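Local coordinates for protein acyl-CoA dehydrogenase (Slackia heliotrinireducens, PDB 4RM7) that belongs to the acyl-CoA dehydrogenase family and forms a four-subunit assembly, with a beta-sheet middle domain between helical N- and C-terminal domains, at residues Gln98-Phe103 with Phe187-Arg192; Met158-Gly163 with Pro167-Ser172; Asn92-Leu97 with Thr114-Thr119. One frame throughout, in Å; residues are numbered along the deposited sequence. Where two conformers were deposited one is given.

Interaction 1. Residues Gln98-Phe103 with Phe187-Arg192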
# COMPACT_ATOMS: atom_id res chain seq x y z
N GLN A 98 10.73 34.27 -12.73
CA GLN A 98 9.38 34.72 -12.44
C GLN A 98 9.32 35.47 -11.11
O GLN A 98 8.75 36.56 -11.03
CB GLN A 98 8.45 33.52 -12.42
CG GLN A 98 6.99 33.89 -12.43
CD GLN A 98 6.12 32.71 -12.77
OE1 GLN A 98 6.59 31.74 -13.37
NE2 GLN A 98 4.86 32.78 -12.38
N ILE A 99 9.93 34.88 -10.08
CA ILE A 99 10.00 35.48 -8.75
C ILE A 99 10.73 36.82 -8.75
O ILE A 99 10.30 37.77 -8.10
CB ILE A 99 10.68 34.52 -7.77
CG1 ILE A 99 9.73 33.40 -7.40
CG2 ILE A 99 11.11 35.24 -6.52
CD1 ILE A 99 10.38 32.35 -6.54
N LEU A 100 11.84 36.90 -9.48
CA LEU A 100 12.54 38.18 -9.61
C LEU A 100 11.65 39.25 -10.22
O LEU A 100 11.58 40.37 -9.71
CB LEU A 100 13.81 38.04 -10.45
CG LEU A 100 14.52 39.39 -10.54
CD1 LEU A 100 14.97 39.79 -9.17
CD2 LEU A 100 15.69 39.38 -11.51
N GLU A 101 10.97 38.92 -11.33
CA GLU A 101 10.10 39.89 -12.01
C GLU A 101 9.01 40.40 -11.08
O GLU A 101 8.72 41.60 -11.06
CB GLU A 101 9.46 39.28 -13.25
CG GLU A 101 10.41 39.13 -14.44
CD GLU A 101 9.76 38.45 -15.64
OE1 GLU A 101 8.68 37.83 -15.50
OE2 GLU A 101 10.33 38.54 -16.74
N ALA A 102 8.42 39.49 -10.32
CA ALA A 102 7.32 39.83 -9.42
C ALA A 102 7.71 40.85 -8.36
O ALA A 102 6.92 41.73 -8.04
CB ALA A 102 6.79 38.56 -8.75
N PHE A 103 8.92 40.76 -7.82
CA PHE A 103 9.27 41.57 -6.64
C PHE A 103 10.17 42.76 -6.92
O PHE A 103 10.41 43.59 -6.03
CB PHE A 103 9.92 40.69 -5.58
CG PHE A 103 8.94 39.85 -4.83
CD1 PHE A 103 8.30 40.35 -3.71
CD2 PHE A 103 8.66 38.57 -5.25
CE1 PHE A 103 7.39 39.58 -3.01
CE2 PHE A 103 7.74 37.80 -4.56
CZ PHE A 103 7.11 38.31 -3.44
N PHE A 187 12.74 41.64 0.12
CA PHE A 187 13.73 40.91 -0.67
C PHE A 187 14.96 41.78 -0.88
O PHE A 187 14.84 42.99 -1.08
CB PHE A 187 13.15 40.48 -2.02
CG PHE A 187 12.65 39.06 -2.06
CD1 PHE A 187 13.54 37.99 -2.02
CD2 PHE A 187 11.29 38.78 -2.18
CE1 PHE A 187 13.09 36.68 -2.07
CE2 PHE A 187 10.83 37.47 -2.23
CZ PHE A 187 11.73 36.42 -2.18
N TRP A 188 16.13 41.15 -0.84
CA TRP A 188 17.40 41.86 -1.00
C TRP A 188 18.32 41.13 -1.97
O TRP A 188 18.61 39.95 -1.79
CB TRP A 188 18.10 41.99 0.35
CG TRP A 188 17.32 42.70 1.39
CD1 TRP A 188 16.29 42.20 2.14
CD2 TRP A 188 17.52 44.04 1.84
NE1 TRP A 188 15.84 43.16 3.02
CE2 TRP A 188 16.58 44.30 2.85
CE3 TRP A 188 18.41 45.06 1.47
CZ2 TRP A 188 16.50 45.52 3.50
CZ3 TRP A 188 18.33 46.28 2.12
CH2 TRP A 188 17.38 46.50 3.12
N MSE A 189 18.80 41.84 -2.99
CA MSE A 189 19.77 41.25 -3.92
C MSE A 189 21.20 41.50 -3.42
O MSE A 189 21.79 42.54 -3.70
CB MSE A 189 19.57 41.83 -5.33
CG MSE A 189 20.46 41.20 -6.40
SE MSE A 189 20.09 39.31 -6.68
CE MSE A 189 18.35 39.42 -7.54
N VAL A 190 21.74 40.54 -2.68
CA VAL A 190 23.02 40.73 -2.01
C VAL A 190 24.18 40.15 -2.78
O VAL A 190 24.19 38.96 -3.09
CB VAL A 190 22.99 40.10 -0.61
CG1 VAL A 190 24.30 40.35 0.13
CG2 VAL A 190 21.81 40.64 0.18
N PRO A 191 25.18 40.99 -3.11
CA PRO A 191 26.42 40.53 -3.74
C PRO A 191 27.12 39.49 -2.87
O PRO A 191 27.21 39.69 -1.66
CB PRO A 191 27.27 41.80 -3.84
CG PRO A 191 26.30 42.93 -3.74
CD PRO A 191 25.17 42.44 -2.88
N ARG A 192 27.60 38.41 -3.48
CA ARG A 192 28.22 37.31 -2.74
C ARG A 192 29.55 37.78 -2.12
O ARG A 192 30.10 37.13 -1.23
CB ARG A 192 28.43 36.11 -3.67
CG ARG A 192 29.13 34.90 -3.06
CD ARG A 192 28.20 34.01 -2.23
NE ARG A 192 28.76 32.67 -2.02
CZ ARG A 192 29.78 32.41 -1.20
NH1 ARG A 192 30.24 31.17 -1.09
NH2 ARG A 192 30.37 33.37 -0.50
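The side chain of F103 leaves the last turn of its helix with CG anti to the carbonyl carbon (chi1 -77°), which presents one face of the ring to F187. On the strand, M189, a selenomethionine, sets out with CG anti to its own backbone N (chi1 -175°) and then bends at both following torsions, which brings CE to L100. These are the two points at which residues 98-103 meet residues 187-192. At the first, the rings form an edge-to-face pair: their centroids lie 4.8 Å apart and their planes are inclined at 58°, an oblique version of a T-shaped stack. F187 directs its CD2-CE2 side at F103. Its CE2 stands over the centre of the F103 ring, 3.7 Å above the plane, while F187 CD2 comes within 3.7 Å of F103 CG. The carbonyl oxygen of I99, one helical turn back, lies in the plane of the F103 ring at its edge. At the second point, L100 CD1 meets M189 CE at 3.8 Å, the two side chains crossing at about a right angle. No hydrogen bond links the segments; apolar and aromatic surfaces make the whole contact, and L100, F103 and F187 are buried. The contact joins the C-terminal end of helix 90-103 to strand 184-191 of the middle-domain sheet. L170 on the adjacent strand 168-175 touches L100, F187 and M189, and Y124 touches L100 and M189. F103 also packs on L241 of helix 234-270, and E101 makes salt bridges to R62 and R113, so the helix end lies where helices of the N- and C-terminal domains meet the sheet.

Interaction 2. Residues Met158-Gly163 with Pro167-Ser172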
# COMPACT_ATOMS: atom_id res chain seq x y z
N MSE A 158 18.65 27.89 3.74
CA MSE A 158 18.86 26.47 3.56
C MSE A 158 18.48 26.08 2.14
O MSE A 158 17.65 26.75 1.52
CB MSE A 158 18.02 25.70 4.57
CG MSE A 158 18.49 24.30 4.86
SE MSE A 158 18.35 23.93 6.77
CE MSE A 158 19.62 25.28 7.38
N PHE A 159 19.08 25.02 1.63
CA PHE A 159 18.74 24.49 0.31
C PHE A 159 18.82 25.57 -0.78
O PHE A 159 17.91 25.71 -1.59
CB PHE A 159 17.34 23.86 0.34
CG PHE A 159 17.11 22.91 1.51
CD1 PHE A 159 17.95 21.82 1.70
CD2 PHE A 159 16.06 23.11 2.39
CE1 PHE A 159 17.74 20.93 2.78
CE2 PHE A 159 15.85 22.23 3.47
CZ PHE A 159 16.68 21.15 3.65
N VAL A 160 19.90 26.34 -0.77
CA VAL A 160 20.07 27.41 -1.74
C VAL A 160 20.71 26.86 -3.00
O VAL A 160 21.91 26.61 -3.03
CB VAL A 160 20.95 28.55 -1.19
CG1 VAL A 160 21.13 29.65 -2.22
CG2 VAL A 160 20.36 29.10 0.12
N ASN A 161 19.90 26.67 -4.05
CA ASN A 161 20.44 26.17 -5.31
C ASN A 161 21.56 27.05 -5.79
O ASN A 161 21.41 28.27 -5.91
CB ASN A 161 19.38 26.08 -6.40
CG ASN A 161 19.99 25.93 -7.79
OD1 ASN A 161 20.09 26.89 -8.55
ND2 ASN A 161 20.46 24.72 -8.11
N ASN A 162 22.69 26.41 -6.08
CA ASN A 162 23.92 27.10 -6.48
C ASN A 162 24.36 28.20 -5.51
O ASN A 162 25.01 29.17 -5.90
CB ASN A 162 23.81 27.67 -7.89
CG ASN A 162 25.18 28.00 -8.50
OD1 ASN A 162 26.20 27.35 -8.18
ND2 ASN A 162 25.22 29.02 -9.36
N GLY A 163 24.02 28.02 -4.24
CA GLY A 163 24.37 28.99 -3.22
C GLY A 163 25.86 29.22 -3.10
O GLY A 163 26.31 30.32 -2.82
N PRO A 167 26.97 34.50 -8.05
CA PRO A 167 27.49 35.86 -7.90
C PRO A 167 26.68 36.70 -6.91
O PRO A 167 27.22 37.60 -6.29
CB PRO A 167 27.37 36.44 -9.30
CG PRO A 167 27.44 35.27 -10.19
CD PRO A 167 26.75 34.15 -9.46
N ALA A 168 25.41 36.39 -6.76
CA ALA A 168 24.55 37.18 -5.90
C ALA A 168 23.43 36.33 -5.30
O ALA A 168 23.03 35.31 -5.87
CB ALA A 168 23.98 38.34 -6.67
N LEU A 169 22.94 36.76 -4.15
CA LEU A 169 21.91 36.02 -3.43
C LEU A 169 20.66 36.86 -3.28
O LEU A 169 20.68 37.93 -2.67
CB LEU A 169 22.45 35.60 -2.07
CG LEU A 169 23.62 34.64 -2.18
CD1 LEU A 169 24.34 34.50 -0.85
CD2 LEU A 169 23.11 33.30 -2.63
N LEU A 170 19.56 36.37 -3.85
CA LEU A 170 18.28 37.03 -3.67
C LEU A 170 17.64 36.51 -2.38
O LEU A 170 17.13 35.38 -2.32
CB LEU A 170 17.38 36.79 -4.88
CG LEU A 170 16.00 37.47 -4.79
CD1 LEU A 170 16.12 38.94 -4.42
CD2 LEU A 170 15.23 37.33 -6.09
N VAL A 171 17.67 37.34 -1.35
CA VAL A 171 17.37 36.90 0.01
C VAL A 171 16.09 37.48 0.56
O VAL A 171 15.87 38.69 0.50
CB VAL A 171 18.52 37.27 0.97
CG1 VAL A 171 18.32 36.58 2.30
CG2 VAL A 171 19.84 36.86 0.38
N SER A 172 15.26 36.60 1.10
CA SER A 172 14.03 36.99 1.77
C SER A 172 14.34 37.27 3.23
O SER A 172 15.03 36.48 3.88
CB SER A 172 13.00 35.89 1.64
OG SER A 172 13.37 34.78 2.43
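Apolar contact comes first: V160 and L169 meet methyl to methyl, with V160 CG1 4.2 Å from L169 CD2 and the side chains at about a right angle to one another. V160 places CG1 anti to its backbone N (chi1 179°), on the carbonyl side, while CG2 takes the position beside the nitrogen. L169 begins off to one side of residues 158-163, yet its CD2 branch comes near enough to touch them. The same methyl lies 4.4 Å from G163 O, a loose van der Waals approach to the backbone rather than a bond. These three buried residues make the contact, and no hydrogen bond crosses between the segments.

Backbone bonding instead shapes 158-163 from within. V160 to G163 form a type II beta turn, closed by G163 N donating to V160 O at 2.8 Å; N162 takes the positive phi (53°) expected at its third position. The turn overlaps the weakly bonded strand at about 160-161, in the beta-sheet middle domain of the acyl-CoA dehydrogenase fold, and the chain re-enters the sheet a few residues later as strand 168-175. The two strands are not paired here: V160 bonds through its backbone to A213 of strand 212-221, whereas A168 bonds to A125 of strand 124-127. The V160-L169 contact is made by side chains, with A127 against V160, and A125 and F217 against L169.

Polar bonds and ring packing lie toward the ends of the segments. S172 OG is hydrogen-bonded to K157 NZ. M158 CG sits over the centre of the F159 ring, 3.5 Å above its plane, just where the chain turns a corner. There the second subunit, another copy of the protein, packs its R344 on M158 and its G343 on F159.

Interaction 3. Residues Asn92-Leu97 with Thr114-Thr119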
# COMPACT_ATOMS: atom_id res chain seq x y z
N ASN A 92 14.27 25.37 -12.36
CA ASN A 92 14.70 26.27 -11.29
C ASN A 92 14.99 27.69 -11.82
O ASN A 92 14.69 28.67 -11.15
CB ASN A 92 15.92 25.72 -10.55
CG ASN A 92 16.40 26.63 -9.43
OD1 ASN A 92 17.42 27.30 -9.55
ND2 ASN A 92 15.65 26.68 -8.34
N ASP A 93 15.54 27.80 -13.03
CA ASP A 93 15.69 29.12 -13.65
C ASP A 93 14.34 29.79 -13.95
O ASP A 93 14.18 30.98 -13.69
CB ASP A 93 16.47 29.05 -14.96
CG ASP A 93 17.88 28.55 -14.76
OD1 ASP A 93 18.42 28.69 -13.64
OD2 ASP A 93 18.43 28.01 -15.74
N LEU A 94 13.39 29.03 -14.48
CA LEU A 94 12.10 29.62 -14.84
C LEU A 94 11.42 30.22 -13.62
O LEU A 94 10.83 31.28 -13.70
CB LEU A 94 11.17 28.59 -15.49
CG LEU A 94 11.63 28.03 -16.84
CD1 LEU A 94 10.54 27.20 -17.48
CD2 LEU A 94 12.11 29.13 -17.76
N LEU A 95 11.51 29.54 -12.49
CA LEU A 95 10.85 30.01 -11.29
C LEU A 95 11.56 31.24 -10.73
O LEU A 95 10.93 32.19 -10.25
CB LEU A 95 10.78 28.91 -10.24
CG LEU A 95 10.16 29.33 -8.91
CD1 LEU A 95 8.66 29.57 -9.06
CD2 LEU A 95 10.44 28.31 -7.83
N GLN A 96 12.89 31.21 -10.79
CA GLN A 96 13.71 32.28 -10.23
C GLN A 96 13.52 33.55 -11.03
O GLN A 96 13.58 34.65 -10.49
CB GLN A 96 15.19 31.89 -10.23
CG GLN A 96 15.60 31.05 -9.05
CD GLN A 96 17.11 30.94 -8.94
OE1 GLN A 96 17.64 30.47 -7.93
NE2 GLN A 96 17.81 31.37 -10.00
N LEU A 97 13.30 33.37 -12.32
CA LEU A 97 13.06 34.47 -13.23
C LEU A 97 11.74 35.11 -12.88
O LEU A 97 11.63 36.33 -12.75
CB LEU A 97 13.03 33.97 -14.67
CG LEU A 97 13.00 35.11 -15.68
CD1 LEU A 97 14.14 36.08 -15.39
CD2 LEU A 97 13.08 34.58 -17.10
N THR A 114 18.33 40.17 -19.34
CA THR A 114 19.19 40.30 -20.50
C THR A 114 20.32 39.29 -20.46
O THR A 114 20.64 38.65 -21.46
CB THR A 114 19.75 41.71 -20.62
OG1 THR A 114 18.71 42.58 -21.11
CG2 THR A 114 20.93 41.75 -21.58
N GLU A 115 20.91 39.12 -19.28
CA GLU A 115 21.98 38.16 -19.14
C GLU A 115 21.47 36.74 -19.42
O GLU A 115 22.16 35.94 -20.06
CB GLU A 115 22.59 38.25 -17.74
CG GLU A 115 23.66 37.21 -17.51
CD GLU A 115 24.21 37.24 -16.12
OE1 GLU A 115 24.45 36.13 -15.57
OE2 GLU A 115 24.42 38.35 -15.57
N TYR A 116 20.27 36.45 -18.95
CA TYR A 116 19.68 35.14 -19.13
C TYR A 116 19.41 34.85 -20.60
O TYR A 116 19.64 33.74 -21.08
CB TYR A 116 18.39 35.02 -18.31
CG TYR A 116 17.69 33.68 -18.43
CD1 TYR A 116 18.34 32.50 -18.10
CD2 TYR A 116 16.37 33.61 -18.88
CE1 TYR A 116 17.69 31.28 -18.20
CE2 TYR A 116 15.71 32.39 -19.00
CZ TYR A 116 16.38 31.23 -18.66
OH TYR A 116 15.73 30.03 -18.77
N GLN A 117 18.93 35.85 -21.33
CA GLN A 117 18.64 35.68 -22.75
C GLN A 117 19.90 35.59 -23.59
O GLN A 117 19.94 34.92 -24.62
CB GLN A 117 17.74 36.81 -23.24
CG GLN A 117 16.36 36.74 -22.59
CD GLN A 117 15.46 37.91 -22.92
OE1 GLN A 117 14.23 37.77 -22.95
NE2 GLN A 117 16.05 39.07 -23.15
N ASP A 118 20.96 36.24 -23.12
CA ASP A 118 22.21 36.24 -23.86
C ASP A 118 23.11 35.04 -23.51
O ASP A 118 23.98 34.69 -24.29
CB ASP A 118 22.98 37.54 -23.61
CG ASP A 118 22.22 38.77 -24.11
OD1 ASP A 118 21.28 38.62 -24.92
OD2 ASP A 118 22.59 39.90 -23.70
N THR A 119 22.91 34.43 -22.35
CA THR A 119 23.79 33.32 -21.97
C THR A 119 23.06 32.05 -21.53
O THR A 119 23.66 30.97 -21.55
CB THR A 119 24.72 33.72 -20.83
OG1 THR A 119 23.98 33.78 -19.60
CG2 THR A 119 25.35 35.08 -21.11
O HOH W 1 17.03 28.10 -17.93
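Y116 spans the gap to helix 90-103, touching L97, D93 and L94 in turn. From its CB the ring is carried outward with CG anti to the backbone N (chi1 180°), toward the facing helix. Along one edge of the ring, CD2 and CE2 each lie 3.9 Å from L97 CD2, so a single leucine methyl approaches that bond obliquely. At CE1, on the opposite ring edge but the same side of the plane, D93 CB lies at 4.1 Å, with the aspartate carboxylate turned 72° from the ring plane. At the tip, OH has L94 CD2 at 3.9 Å; although the side chain of L94 starts away from helix 106-119, its CD2 comes near. The hydroxyl also meets a water, which lies in the ring plane at its edge, at 2.5 Å from Y116 OH. That water donates to D93 OD2 at 2.6 Å.

The tyrosine bridges helix segments that run nearly antiparallel, at 155°, with axes 12.4 Å apart at their closest. The two belong to the helical N-terminal domain, consecutive in the chain as helices 90-103 and 106-119. F49 and V50 of helix 43-50, together with L122, add further packing around Y116.

No direct hydrogen bond joins the segments. The buried phenol rests on aliphatic groups along its length and its hydroxyl meets the water; the negative charge of D93 probably orients that water, adding a polar link to a mostly aliphatic and aromatic contact.

In the fold
All three contacts are buried, but they join different parts of the fold. Interactions 1 and 3 share helix 90-103: its earlier part faces the neighbouring helix 106-119, its end the sheet. Interactions 1 and 2 meet through paired strands 184-191 and 168-175, where V190 O probably accepts a hydrogen bond from L169 N and W188 O one from V171 N. Interaction 2 lies wholly within the middle domain, and its 158-163 segment also reaches a neighbouring subunit. Chemistry follows place: aromatic and apolar between helix and sheet in 98-103/187-192, sparse and mainly aliphatic inside the sheet domain, and mixed between helices, where interaction 3 alone includes a bridging water.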